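PDB 3N7X: capsid protein from Infectious hypodermal and hematopoietic necrosis virus, which forms the icosahedral shell of this shrimp densovirus, in which sixty copies of a calcium-binding beta-barrel subunit assemble into the capsid. Local coordinates for residues G110-K115 against H292-L297; H114-V119 against Y211-D216; M127-V132 against L279-R284; Y148-K153 against M268-G273. One frame throughout, in Å; residues are numbered along the deposited sequence.

Contact 1. Residues G110-K115 against H292-L297; sequences GWKVHK and HLEVRL
Trp111 to Val113 pair antiparallel with Leu293 to Val295, the two short strand axes approaching to 4.7 Å at 159°. Lys112 and Glu294 form the hydrogen-bonded pair, next to the non-hydrogen-bonded pairs Trp111–Val295 and Val113–Leu293. Further on, His114 and Lys115 together face His292: His114 N donates to His292 O, and His292 N to Lys115 O. With a helix-like psi of -62° at His114, this is a beta bulge.

At the bulge the imidazole reaches back to Glu294, whose extended chain runs alongside Lys112. His114 NE2 donates to Glu294 OE1 at 2.7 Å; the oxygen lies near the ring plane, but is met from above the carboxylate, the two planes standing 36° apart. A water links OE1 (2.8 Å) to Lys112 NZ (2.7 Å), while Ser45 binds Glu294 OE2 and Thr217 O receives Lys112 NZ. On the opposite sheet face, Leu293 CD1 touches Val113 CG2 at 4.0 Å, and Met106 of helix 97-109 covers Leu293 and Val295.

One face of the sheet is thus apolar and covered by helix 97-109, while the other carries a carboxylate whose two oxygens are both bonded, which probably favours its ionised form and polarises the imidazole.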
loop_
_atom_site.group_PDB
_atom_site.type_symbol
_atom_site.label_atom_id
_atom_site.label_comp_id
_atom_site.label_asym_id
_atom_site.label_seq_id
_atom_site.Cartn_x
_atom_site.Cartn_y
_atom_site.Cartn_z
ATOM N N GLY A 110 -5.972 -3.533 96.143
ATOM C CA GLY A 110 -6.184 -2.383 95.282
ATOM C C GLY A 110 -7.262 -2.456 94.221
ATOM O O GLY A 110 -7.649 -3.537 93.764
ATOM N N TRP A 111 -7.728 -1.281 93.813
ATOM C CA TRP A 111 -8.780 -1.178 92.817
ATOM C C TRP A 111 -8.727 0.144 92.052
ATOM O O TRP A 111 -8.014 1.074 92.438
ATOM C CB TRP A 111 -10.141 -1.308 93.504
ATOM C CG TRP A 111 -10.264 -0.427 94.719
ATOM C CD1 TRP A 111 -10.039 -0.787 96.017
ATOM C CD2 TRP A 111 -10.599 0.969 94.743
ATOM N NE1 TRP A 111 -10.212 0.296 96.848
ATOM C CE2 TRP A 111 -10.556 1.386 96.092
ATOM C CE3 TRP A 111 -10.927 1.908 93.755
ATOM C CZ2 TRP A 111 -10.835 2.706 96.483
ATOM C CZ3 TRP A 111 -11.204 3.222 94.141
ATOM C CH2 TRP A 111 -11.156 3.606 95.497
ATOM N N LYS A 112 -9.497 0.205 90.967
ATOM C CA LYS A 112 -9.605 1.391 90.117
ATOM C C LYS A 112 -11.052 1.497 89.694
ATOM O O LYS A 112 -11.751 0.486 89.604
ATOM C CB LYS A 112 -8.826 1.245 88.809
ATOM C CG LYS A 112 -7.345 1.174 88.893
ATOM C CD LYS A 112 -6.780 1.008 87.494
ATOM C CE LYS A 112 -5.270 0.936 87.539
ATOM N NZ LYS A 112 -4.696 0.752 86.187
ATOM N N VAL A 113 -11.490 2.717 89.416
ATOM C CA VAL A 113 -12.832 2.937 88.912
ATOM C C VAL A 113 -12.605 3.513 87.524
ATOM O O VAL A 113 -11.960 4.553 87.365
ATOM C CB VAL A 113 -13.623 3.946 89.749
ATOM C CG1 VAL A 113 -14.970 4.210 89.088
ATOM C CG2 VAL A 113 -13.829 3.407 91.149
ATOM N N HIS A 114 -13.109 2.821 86.512
ATOM C CA HIS A 114 -12.949 3.269 85.141
ATOM C C HIS A 114 -14.004 4.283 84.757
ATOM O O HIS A 114 -13.699 5.432 84.453
ATOM C CB HIS A 114 -13.015 2.075 84.190
ATOM C CG HIS A 114 -11.804 1.200 84.248
ATOM N ND1 HIS A 114 -10.592 1.573 83.704
ATOM C CD2 HIS A 114 -11.594 0.001 84.842
ATOM C CE1 HIS A 114 -9.691 0.643 83.962
ATOM N NE2 HIS A 114 -10.272 -0.321 84.651
ATOM N N LYS A 115 -15.254 3.856 84.795
ATOM C CA LYS A 115 -16.355 4.715 84.409
ATOM C C LYS A 115 -17.546 4.461 85.328
ATOM O O LYS A 115 -17.710 3.363 85.862
ATOM C CB LYS A 115 -16.717 4.401 82.956
ATOM C CG LYS A 115 -17.690 5.342 82.299
ATOM C CD LYS A 115 -17.996 4.884 80.871
ATOM C CE LYS A 115 -18.984 5.834 80.183
ATOM N NZ LYS A 115 -19.426 5.366 78.830
ATOM N N HIS A 292 -18.001 0.714 86.753
ATOM C CA HIS A 292 -17.080 -0.324 86.312
ATOM C C HIS A 292 -15.865 -0.306 87.222
ATOM O O HIS A 292 -15.084 0.649 87.226
ATOM C CB HIS A 292 -16.657 -0.098 84.856
ATOM C CG HIS A 292 -17.791 -0.185 83.880
ATOM N ND1 HIS A 292 -18.615 -1.290 83.791
ATOM C CD2 HIS A 292 -18.248 0.699 82.960
ATOM C CE1 HIS A 292 -19.531 -1.082 82.861
ATOM N NE2 HIS A 292 -19.331 0.117 82.341
ATOM N N LEU A 293 -15.719 -1.374 87.997
ATOM C CA LEU A 293 -14.621 -1.498 88.936
ATOM C C LEU A 293 -13.612 -2.537 88.475
ATOM O O LEU A 293 -13.972 -3.545 87.864
ATOM C CB LEU A 293 -15.166 -1.904 90.300
ATOM C CG LEU A 293 -14.165 -1.908 91.454
ATOM C CD1 LEU A 293 -13.867 -0.479 91.876
ATOM C CD2 LEU A 293 -14.739 -2.684 92.622
ATOM N N GLU A 294 -12.341 -2.277 88.752
ATOM C CA GLU A 294 -11.291 -3.221 88.409
ATOM C C GLU A 294 -10.554 -3.482 89.708
ATOM O O GLU A 294 -10.123 -2.554 90.394
ATOM C CB GLU A 294 -10.334 -2.660 87.353
ATOM C CG GLU A 294 -9.168 -3.600 87.048
ATOM C CD GLU A 294 -8.289 -3.141 85.886
ATOM O OE1 GLU A 294 -8.302 -1.936 85.547
ATOM O OE2 GLU A 294 -7.569 -3.992 85.314
ATOM N N VAL A 295 -10.439 -4.753 90.061
ATOM C CA VAL A 295 -9.775 -5.131 91.290
ATOM C C VAL A 295 -8.560 -5.982 90.995
ATOM O O VAL A 295 -8.580 -6.890 90.161
ATOM C CB VAL A 295 -10.713 -5.912 92.221
ATOM C CG1 VAL A 295 -9.984 -6.271 93.504
ATOM C CG2 VAL A 295 -11.948 -5.085 92.524
ATOM N N ARG A 296 -7.502 -5.670 91.717
ATOM C CA ARG A 296 -6.227 -6.334 91.597
ATOM C C ARG A 296 -6.263 -7.690 92.327
ATOM O O ARG A 296 -6.846 -7.808 93.407
ATOM C CB ARG A 296 -5.196 -5.378 92.188
ATOM C CG ARG A 296 -3.781 -5.744 92.006
ATOM C CD ARG A 296 -3.297 -5.642 90.581
ATOM N NE ARG A 296 -1.949 -6.184 90.616
ATOM C CZ ARG A 296 -0.874 -5.480 90.943
ATOM N NH1 ARG A 296 -0.981 -4.191 91.224
ATOM N NH2 ARG A 296 0.293 -6.089 91.077
ATOM N N LEU A 297 -5.665 -8.720 91.732
ATOM C CA LEU A 297 -5.642 -10.049 92.355
ATOM C C LEU A 297 -4.467 -10.227 93.311
ATOM O O LEU A 297 -3.433 -9.566 93.179
ATOM C CB LEU A 297 -5.549 -11.140 91.287
ATOM C CG LEU A 297 -6.789 -11.473 90.461
ATOM C CD1 LEU A 297 -6.418 -12.433 89.340
ATOM C CD2 LEU A 297 -7.840 -12.091 91.361
HETATM O O HOH W 1 -5.831 -1.049 84.559
#

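Contact 2. Residues H114-V119 against Y211-D216; sequences HKAGVV and YTIHGD
His114 O is gripped by two donors: Gly215 N at 3.0 Å and a water at 2.6 Å. The same water gives a longer bond to Gly215 O, so it closes the end of this antiparallel strand pair of the beta-barrel fold. Gly215 N stands 46° above the carbonyl plane of His114, consistent with the ladder ending as strand 208-214 gives way to loop.

From there the strands pair regularly. Ala116 with Ile213 and Val118 with Tyr211 are hydrogen-bonded pairs, each with both main-chain bonds, and they alternate with the non-hydrogen-bonded pairs Lys115–His214 and Gly117–Thr212. The last is close: Gly117 CA lies 3.9 Å from Thr212 CA, and also 3.1 Å from Tyr211 O, an approach possible because no side chain stands there.

Ala116, Val118, Tyr211 and Ile213 share one face of the sheet. Ala116 CB meets Ile213 CG2 at 4.0 Å, and Leu76 packs on Val118 and Tyr211, while the Tyr211 hydroxyl reaches Glu201. Along its other edge strand 111-131 continues the sheet, Gly117 bonding to Phe290 through the backbone.

Lys115 and Thr212 occupy the opposite face with His214. There the straight lysine chain runs side by side with the imidazole, laying its CG over one ring face. Lys115 CG is 4.2 Å from the His214 ring centroid and 26° off the normal, a CH-pi contact, and further along CD and CE pass alongside NE2, Lys115 CE coming within 3.8 Å of His214 NE2.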
loop_
_atom_site.group_PDB
_atom_site.type_symbol
_atom_site.label_atom_id
_atom_site.label_comp_id
_atom_site.label_asym_id
_atom_site.label_seq_id
_atom_site.Cartn_x
_atom_site.Cartn_y
_atom_site.Cartn_z
ATOM N N HIS A 114 -13.109 2.821 86.512
ATOM C CA HIS A 114 -12.949 3.269 85.141
ATOM C C HIS A 114 -14.004 4.283 84.757
ATOM O O HIS A 114 -13.699 5.432 84.453
ATOM C CB HIS A 114 -13.015 2.075 84.190
ATOM C CG HIS A 114 -11.804 1.200 84.248
ATOM N ND1 HIS A 114 -10.592 1.573 83.704
ATOM C CD2 HIS A 114 -11.594 0.001 84.842
ATOM C CE1 HIS A 114 -9.691 0.643 83.962
ATOM N NE2 HIS A 114 -10.272 -0.321 84.651
ATOM N N LYS A 115 -15.254 3.856 84.795
ATOM C CA LYS A 115 -16.355 4.715 84.409
ATOM C C LYS A 115 -17.546 4.461 85.328
ATOM O O LYS A 115 -17.710 3.363 85.862
ATOM C CB LYS A 115 -16.717 4.401 82.956
ATOM C CG LYS A 115 -17.690 5.342 82.299
ATOM C CD LYS A 115 -17.996 4.884 80.871
ATOM C CE LYS A 115 -18.984 5.834 80.183
ATOM N NZ LYS A 115 -19.426 5.366 78.830
ATOM N N ALA A 116 -18.366 5.483 85.528
ATOM C CA ALA A 116 -19.550 5.358 86.363
ATOM C C ALA A 116 -20.507 6.464 85.956
ATOM O O ALA A 116 -20.094 7.456 85.348
ATOM C CB ALA A 116 -19.183 5.488 87.830
ATOM N N GLY A 117 -21.785 6.298 86.275
ATOM C CA GLY A 117 -22.738 7.324 85.911
ATOM C C GLY A 117 -24.189 6.989 86.174
ATOM O O GLY A 117 -24.519 5.933 86.723
ATOM N N VAL A 118 -25.057 7.907 85.765
ATOM C CA VAL A 118 -26.489 7.755 85.942
ATOM C C VAL A 118 -27.229 8.269 84.737
ATOM O O VAL A 118 -26.721 9.096 83.973
ATOM C CB VAL A 118 -26.998 8.579 87.133
ATOM C CG1 VAL A 118 -28.440 8.212 87.455
ATOM C CG2 VAL A 118 -26.120 8.341 88.315
ATOM N N VAL A 119 -28.444 7.770 84.586
ATOM C CA VAL A 119 -29.323 8.201 83.525
ATOM C C VAL A 119 -30.675 8.352 84.190
ATOM O O VAL A 119 -31.207 7.390 84.738
ATOM C CB VAL A 119 -29.461 7.158 82.399
ATOM C CG1 VAL A 119 -30.374 7.703 81.312
ATOM C CG2 VAL A 119 -28.109 6.835 81.821
ATOM N N TYR A 211 -25.355 11.408 82.973
ATOM C CA TYR A 211 -24.171 12.059 83.508
ATOM C C TYR A 211 -23.216 10.952 83.888
ATOM O O TYR A 211 -23.608 9.977 84.534
ATOM C CB TYR A 211 -24.543 12.896 84.731
ATOM C CG TYR A 211 -25.609 13.920 84.420
ATOM C CD1 TYR A 211 -25.299 15.094 83.726
ATOM C CD2 TYR A 211 -26.946 13.681 84.749
ATOM C CE1 TYR A 211 -26.299 16.001 83.361
ATOM C CE2 TYR A 211 -27.951 14.580 84.387
ATOM C CZ TYR A 211 -27.621 15.735 83.694
ATOM O OH TYR A 211 -28.621 16.606 83.321
ATOM N N THR A 212 -21.966 11.085 83.464
ATOM C CA THR A 212 -20.978 10.065 83.770
ATOM C C THR A 212 -19.689 10.686 84.273
ATOM O O THR A 212 -19.482 11.895 84.187
ATOM C CB THR A 212 -20.641 9.211 82.529
ATOM O OG1 THR A 212 -19.942 10.020 81.582
ATOM C CG2 THR A 212 -21.905 8.677 81.881
ATOM N N ILE A 213 -18.823 9.839 84.807
ATOM C CA ILE A 213 -17.542 10.284 85.304
ATOM C C ILE A 213 -16.534 9.189 85.004
ATOM O O ILE A 213 -16.839 8.003 85.123
ATOM C CB ILE A 213 -17.598 10.546 86.822
ATOM C CG1 ILE A 213 -16.209 10.928 87.335
ATOM C CG2 ILE A 213 -18.119 9.313 87.548
ATOM C CD1 ILE A 213 -16.207 11.422 88.767
ATOM N N HIS A 214 -15.347 9.586 84.571
ATOM C CA HIS A 214 -14.292 8.626 84.283
ATOM C C HIS A 214 -13.223 8.843 85.344
ATOM O O HIS A 214 -12.724 9.958 85.512
ATOM C CB HIS A 214 -13.694 8.855 82.894
ATOM C CG HIS A 214 -14.659 8.634 81.768
ATOM N ND1 HIS A 214 -15.630 9.553 81.423
ATOM C CD2 HIS A 214 -14.797 7.600 80.904
ATOM C CE1 HIS A 214 -16.321 9.095 80.394
ATOM N NE2 HIS A 214 -15.836 7.912 80.059
ATOM N N GLY A 215 -12.882 7.784 86.067
ATOM C CA GLY A 215 -11.880 7.907 87.107
ATOM C C GLY A 215 -10.470 7.865 86.556
ATOM O O GLY A 215 -10.233 7.330 85.475
ATOM N N ASP A 216 -9.531 8.443 87.297
ATOM C CA ASP A 216 -8.137 8.440 86.887
ATOM C C ASP A 216 -7.639 7.015 87.091
ATOM O O ASP A 216 -7.852 6.424 88.151
ATOM C CB ASP A 216 -7.324 9.390 87.750
ATOM C CG ASP A 216 -5.943 9.615 87.198
ATOM O OD1 ASP A 216 -5.731 10.665 86.556
ATOM O OD2 ASP A 216 -5.076 8.734 87.387
HETATM O O HOH W 2 -11.673 6.061 82.972
#

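Contact 3. Residues M127-V132 against L279-R284; sequences MKDLKV and LKLGCR
Asp129 holds the backbone of Lys280 with its carboxylate: Lys280 N donates to the syn lone pair of Asp129 OD1 at 2.9 Å, and leans weakly on OD2 at 3.4 Å. A water adds a further bond to OD1 at 2.7 Å and has a weak link to Lys280 NZ. The amine itself stays 4.4 Å from OD1, beyond a salt bridge.

One main-chain bond joins the strands here, from Lys128 N to Lys280 O at 2.9 Å. Lys280 N goes to the aspartate carboxylate and not to Lys128 O, so a side chain supplies the next acceptor. With CG beside its own backbone N (chi1 -65°), Asp129 swings across toward Lys280, and Lys131 NZ folds back onto Asp129 O.

Packing surrounds these polar bonds. Leu279 crosses Asp129 at about a right angle, its CD2 3.6 Å from OD2. The Lys280 methylenes pass over Lys128 O, with CD at 3.5 Å. In the non-hydrogen-bonded pair Met127–Leu281, Met127 CB meets Leu281 CD2 at 3.6 Å, and Ile271 covers both Leu279 and Leu281. Neighbouring subunits close the surroundings: Phe143 of one packs on Met127 and Leu130, while Phe138 of another makes a cation-pi contact with Lys131.

The amide, the water and the nearby lysine amine would be expected to favour a negative charge, consistent with an ionised Asp129 whose buried carboxylate ties the two long barrel strands together at a subunit interface.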
loop_
_atom_site.group_PDB
_atom_site.type_symbol
_atom_site.label_atom_id
_atom_site.label_comp_id
_atom_site.label_asym_id
_atom_site.label_seq_id
_atom_site.Cartn_x
_atom_site.Cartn_y
_atom_site.Cartn_z
ATOM N N MET A 127 -48.402 17.440 91.254
ATOM C CA MET A 127 -48.884 18.705 91.796
ATOM C C MET A 127 -49.761 18.480 93.023
ATOM O O MET A 127 -50.311 17.394 93.225
ATOM C CB MET A 127 -49.668 19.491 90.744
ATOM C CG MET A 127 -50.927 18.810 90.254
ATOM S SD MET A 127 -51.700 19.800 88.954
ATOM C CE MET A 127 -53.381 19.106 88.897
ATOM N N LYS A 128 -49.874 19.515 93.846
ATOM C CA LYS A 128 -50.687 19.460 95.048
ATOM C C LYS A 128 -51.408 20.797 95.142
ATOM O O LYS A 128 -51.362 21.480 96.162
ATOM C CB LYS A 128 -49.799 19.237 96.276
ATOM C CG LYS A 128 -50.546 18.802 97.530
ATOM C CD LYS A 128 -49.565 18.431 98.633
ATOM C CE LYS A 128 -50.259 17.802 99.830
ATOM N NZ LYS A 128 -49.270 17.308 100.840
ATOM N N ASP A 129 -52.065 21.172 94.053
ATOM C CA ASP A 129 -52.789 22.429 94.009
ATOM C C ASP A 129 -54.302 22.248 94.046
ATOM O O ASP A 129 -55.036 23.212 94.241
ATOM C CB ASP A 129 -52.382 23.235 92.772
ATOM C CG ASP A 129 -50.928 23.668 92.818
ATOM O OD1 ASP A 129 -50.489 24.151 93.884
ATOM O OD2 ASP A 129 -50.226 23.531 91.793
ATOM N N LEU A 130 -54.764 21.015 93.854
ATOM C CA LEU A 130 -56.193 20.728 93.898
ATOM C C LEU A 130 -56.630 20.536 95.343
ATOM O O LEU A 130 -55.896 19.983 96.166
ATOM C CB LEU A 130 -56.519 19.467 93.101
ATOM C CG LEU A 130 -56.339 19.570 91.588
ATOM C CD1 LEU A 130 -56.690 18.242 90.940
ATOM C CD2 LEU A 130 -57.222 20.681 91.043
ATOM N N LYS A 131 -57.834 20.993 95.651
ATOM C CA LYS A 131 -58.358 20.875 96.999
ATOM C C LYS A 131 -59.868 20.743 96.997
ATOM O O LYS A 131 -60.540 21.154 96.054
ATOM C CB LYS A 131 -57.947 22.094 97.824
ATOM C CG LYS A 131 -57.943 23.400 97.043
ATOM C CD LYS A 131 -57.498 24.551 97.929
ATOM C CE LYS A 131 -56.966 25.728 97.124
ATOM N NZ LYS A 131 -55.638 25.433 96.503
ATOM N N VAL A 132 -60.391 20.151 98.063
ATOM C CA VAL A 132 -61.827 19.968 98.216
ATOM C C VAL A 132 -62.345 21.049 99.155
ATOM O O VAL A 132 -61.598 21.554 99.996
ATOM C CB VAL A 132 -62.142 18.582 98.810
ATOM C CG1 VAL A 132 -61.946 17.511 97.749
ATOM C CG2 VAL A 132 -61.225 18.310 100.004
ATOM N N LEU A 279 -47.237 27.754 92.806
ATOM C CA LEU A 279 -47.740 26.401 92.623
ATOM C C LEU A 279 -46.942 25.396 93.436
ATOM O O LEU A 279 -45.799 25.652 93.819
ATOM C CB LEU A 279 -47.689 26.009 91.146
ATOM C CG LEU A 279 -48.525 26.843 90.172
ATOM C CD1 LEU A 279 -48.435 26.216 88.787
ATOM C CD2 LEU A 279 -49.976 26.902 90.634
ATOM N N LYS A 280 -47.563 24.256 93.713
ATOM C CA LYS A 280 -46.912 23.186 94.458
ATOM C C LYS A 280 -46.688 22.055 93.465
ATOM O O LYS A 280 -47.547 21.189 93.274
ATOM C CB LYS A 280 -47.796 22.714 95.614
ATOM C CG LYS A 280 -48.128 23.801 96.627
ATOM C CD LYS A 280 -48.806 23.221 97.868
ATOM C CE LYS A 280 -49.293 24.317 98.810
ATOM N NZ LYS A 280 -50.395 25.124 98.195
ATOM N N LEU A 281 -45.528 22.083 92.821
ATOM C CA LEU A 281 -45.191 21.080 91.827
ATOM C C LEU A 281 -43.992 20.242 92.242
ATOM O O LEU A 281 -43.177 20.657 93.065
ATOM C CB LEU A 281 -44.894 21.756 90.481
ATOM C CG LEU A 281 -45.949 22.712 89.919
ATOM C CD1 LEU A 281 -45.440 23.300 88.616
ATOM C CD2 LEU A 281 -47.266 21.977 89.695
ATOM N N GLY A 282 -43.896 19.058 91.650
ATOM C CA GLY A 282 -42.798 18.158 91.928
ATOM C C GLY A 282 -42.768 17.121 90.828
ATOM O O GLY A 282 -43.479 17.258 89.834
ATOM N N CYS A 283 -41.953 16.088 90.988
ATOM C CA CYS A 283 -41.888 15.044 89.981
ATOM C C CYS A 283 -41.124 13.843 90.505
ATOM O O CYS A 283 -40.407 13.932 91.504
ATOM C CB CYS A 283 -41.196 15.563 88.726
ATOM S SG CYS A 283 -39.410 15.731 88.918
ATOM N N ARG A 284 -41.295 12.718 89.824
ATOM C CA ARG A 284 -40.609 11.484 90.173
ATOM C C ARG A 284 -39.964 10.946 88.912
ATOM O O ARG A 284 -40.580 10.932 87.845
ATOM C CB ARG A 284 -41.587 10.449 90.716
ATOM C CG ARG A 284 -41.068 9.011 90.668
ATOM C CD ARG A 284 -42.113 8.132 91.291
ATOM N NE ARG A 284 -41.955 6.690 91.109
ATOM C CZ ARG A 284 -41.929 6.070 89.937
ATOM N NH1 ARG A 284 -42.023 6.754 88.810
ATOM N NH2 ARG A 284 -41.894 4.751 89.897
HETATM O O HOH W 3 -50.817 26.400 95.278
#

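Contact 4. Residues Y148-K153 against M268-G273; sequences YLEIFK and MSPIKG
A chi1 of -164° swings Ser269 OG away from its own amide and toward Glu150, whose CG lies beside the backbone N (chi1 -56°) and whose extended chain brings OE2 to meet it. Ser269 OG donates to Glu150 OE2 at 2.8 Å, from 63° out of the carboxylate plane.

This contact lies where neighbouring strands 149-153 and 264-268, in the antiparallel seven-stranded sheet of the subunit, meet the loops. Leu149 and Met268 form a non-hydrogen-bonded pair, and Ser269 N then bonds to Tyr148 O at 2.9 Å as the second strand enters its loop. Ser269 CB sits over one face of the Tyr148 ring, 4.0 Å from its centroid and offset toward the rim, in a CH-pi contact. Met268 bends back so that SD comes 3.6 Å from Tyr148 O and its methyl lies against Leu149, although the exact placing of that methyl is doubtful.

Glu150 has several partners, as Arg267 makes a salt bridge to OE1 and Tyr55 of a neighbouring subunit bonds to OE2. Tyr55 belongs to a calcium site of this protein. Arg284 of the same neighbour adds weak bonds to the Ser269 and Tyr148 hydroxyls, making this region part of the interface. One water accepts from Tyr148 N at 3.1 Å and donates to Ser269 O at 2.9 Å.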
loop_
_atom_site.group_PDB
_atom_site.type_symbol
_atom_site.label_atom_id
_atom_site.label_comp_id
_atom_site.label_asym_id
_atom_site.label_seq_id
_atom_site.Cartn_x
_atom_site.Cartn_y
_atom_site.Cartn_z
ATOM N N TYR A 148 -41.391 21.236 84.643
ATOM C CA TYR A 148 -40.084 20.656 84.377
ATOM C C TYR A 148 -39.091 20.849 85.509
ATOM O O TYR A 148 -39.266 21.708 86.375
ATOM C CB TYR A 148 -39.506 21.224 83.074
ATOM C CG TYR A 148 -39.286 22.721 83.074
ATOM C CD1 TYR A 148 -38.092 23.277 83.534
ATOM C CD2 TYR A 148 -40.280 23.583 82.612
ATOM C CE1 TYR A 148 -37.892 24.663 83.529
ATOM C CE2 TYR A 148 -40.093 24.963 82.606
ATOM C CZ TYR A 148 -38.901 25.496 83.063
ATOM O OH TYR A 148 -38.737 26.861 83.053
ATOM N N LEU A 149 -38.045 20.029 85.485
ATOM C CA LEU A 149 -36.992 20.056 86.487
ATOM C C LEU A 149 -35.814 20.884 85.976
ATOM O O LEU A 149 -35.523 20.875 84.779
ATOM C CB LEU A 149 -36.526 18.625 86.762
ATOM C CG LEU A 149 -35.446 18.373 87.816
ATOM C CD1 LEU A 149 -36.010 18.630 89.207
ATOM C CD2 LEU A 149 -34.958 16.934 87.708
ATOM N N GLU A 150 -35.148 21.602 86.877
ATOM C CA GLU A 150 -33.986 22.408 86.505
ATOM C C GLU A 150 -32.730 21.707 87.020
ATOM O O GLU A 150 -32.697 21.241 88.160
ATOM C CB GLU A 150 -34.077 23.814 87.106
ATOM C CG GLU A 150 -35.347 24.569 86.736
ATOM C CD GLU A 150 -35.378 26.001 87.270
ATOM O OE1 GLU A 150 -34.850 26.247 88.378
ATOM O OE2 GLU A 150 -35.953 26.876 86.584
ATOM N N ILE A 151 -31.707 21.621 86.174
ATOM C CA ILE A 151 -30.451 20.972 86.536
ATOM C C ILE A 151 -29.302 21.960 86.354
ATOM O O ILE A 151 -29.145 22.550 85.281
ATOM C CB ILE A 151 -30.223 19.722 85.663
ATOM C CG1 ILE A 151 -31.397 18.759 85.850
ATOM C CG2 ILE A 151 -28.910 19.045 86.032
ATOM C CD1 ILE A 151 -31.391 17.587 84.907
ATOM N N PHE A 152 -28.501 22.127 87.403
ATOM C CA PHE A 152 -27.386 23.071 87.394
ATOM C C PHE A 152 -26.019 22.444 87.678
ATOM O O PHE A 152 -25.918 21.368 88.267
ATOM C CB PHE A 152 -27.615 24.150 88.456
ATOM C CG PHE A 152 -28.925 24.880 88.332
ATOM C CD1 PHE A 152 -29.059 25.963 87.466
ATOM C CD2 PHE A 152 -30.019 24.504 89.106
ATOM C CE1 PHE A 152 -30.265 26.665 87.374
ATOM C CE2 PHE A 152 -31.228 25.197 89.023
ATOM C CZ PHE A 152 -31.351 26.280 88.157
ATOM N N LYS A 153 -24.976 23.156 87.258
ATOM C CA LYS A 153 -23.580 22.781 87.484
ATOM C C LYS A 153 -22.870 24.112 87.707
ATOM O O LYS A 153 -23.134 25.090 86.999
ATOM C CB LYS A 153 -22.962 22.085 86.268
ATOM C CG LYS A 153 -23.455 20.671 85.989
ATOM C CD LYS A 153 -22.759 20.117 84.744
ATOM C CE LYS A 153 -23.270 18.739 84.347
ATOM N NZ LYS A 153 -22.511 18.170 83.193
ATOM N N MET A 268 -37.283 21.331 91.131
ATOM C CA MET A 268 -38.382 21.436 90.190
ATOM C C MET A 268 -38.475 22.945 89.969
ATOM O O MET A 268 -38.307 23.718 90.914
ATOM C CB MET A 268 -39.667 20.892 90.819
ATOM C CG MET A 268 -40.861 20.827 89.879
ATOM S SD MET A 268 -40.867 19.486 88.641
ATOM C CE MET A 268 -39.305 18.777 88.877
ATOM N N SER A 269 -38.703 23.374 88.734
ATOM C CA SER A 269 -38.781 24.805 88.455
ATOM C C SER A 269 -39.904 25.450 89.277
ATOM O O SER A 269 -41.069 25.069 89.165
ATOM C CB SER A 269 -39.006 25.034 86.959
ATOM O OG SER A 269 -38.727 26.377 86.614
ATOM N N PRO A 270 -39.559 26.432 90.125
ATOM C CA PRO A 270 -40.529 27.131 90.976
ATOM C C PRO A 270 -41.436 28.076 90.192
ATOM O O PRO A 270 -41.018 29.159 89.791
ATOM C CB PRO A 270 -39.637 27.866 91.966
ATOM C CG PRO A 270 -38.451 28.222 91.122
ATOM C CD PRO A 270 -38.195 26.948 90.347
ATOM N N ILE A 271 -42.685 27.666 89.997
ATOM C CA ILE A 271 -43.642 28.461 89.235
ATOM C C ILE A 271 -44.466 29.474 90.034
ATOM O O ILE A 271 -45.253 29.099 90.903
ATOM C CB ILE A 271 -44.644 27.546 88.496
ATOM C CG1 ILE A 271 -43.896 26.440 87.753
ATOM C CG2 ILE A 271 -45.483 28.368 87.526
ATOM C CD1 ILE A 271 -42.911 26.944 86.731
ATOM N N LYS A 272 -44.281 30.755 89.725
ATOM C CA LYS A 272 -45.036 31.833 90.360
ATOM C C LYS A 272 -45.999 32.362 89.309
ATOM O O LYS A 272 -45.655 32.426 88.131
ATOM C CB LYS A 272 -44.129 32.989 90.784
ATOM C CG LYS A 272 -43.442 32.811 92.109
ATOM C CD LYS A 272 -42.794 34.113 92.547
ATOM C CE LYS A 272 -42.006 33.920 93.833
ATOM N NZ LYS A 272 -41.308 35.160 94.297
ATOM N N GLY A 273 -47.199 32.743 89.731
ATOM C CA GLY A 273 -48.169 33.279 88.793
ATOM C C GLY A 273 -48.001 34.784 88.694
ATOM O O GLY A 273 -47.239 35.366 89.463
HETATM O O HOH W 4 -41.705 22.940 87.225
#

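Contacts 1, 2 and 3 lie on one antiparallel sheet built around strand 111-131, which pairs with 281-296 at both ends and with 208-214 along the other edge. Contacts 1 and 2 share His114 and Lys115, their centres 13 Å apart; the centres of contacts 1 and 3 are about 44 Å apart, on opposite sides of the chain centre. Contact 4 belongs to the seven-stranded sheet but touches contact 3, with centres 14 Å apart, and meets contact 2 through Tyr211 and Ile151. Along the chain, contact 4 nests inside contact 3, and contact 3 inside contact 1, while contact 2 crosses contacts 3 and 4. Contacts 3 and 4 border the same neighbouring subunit, linking the barrel to capsid assembly.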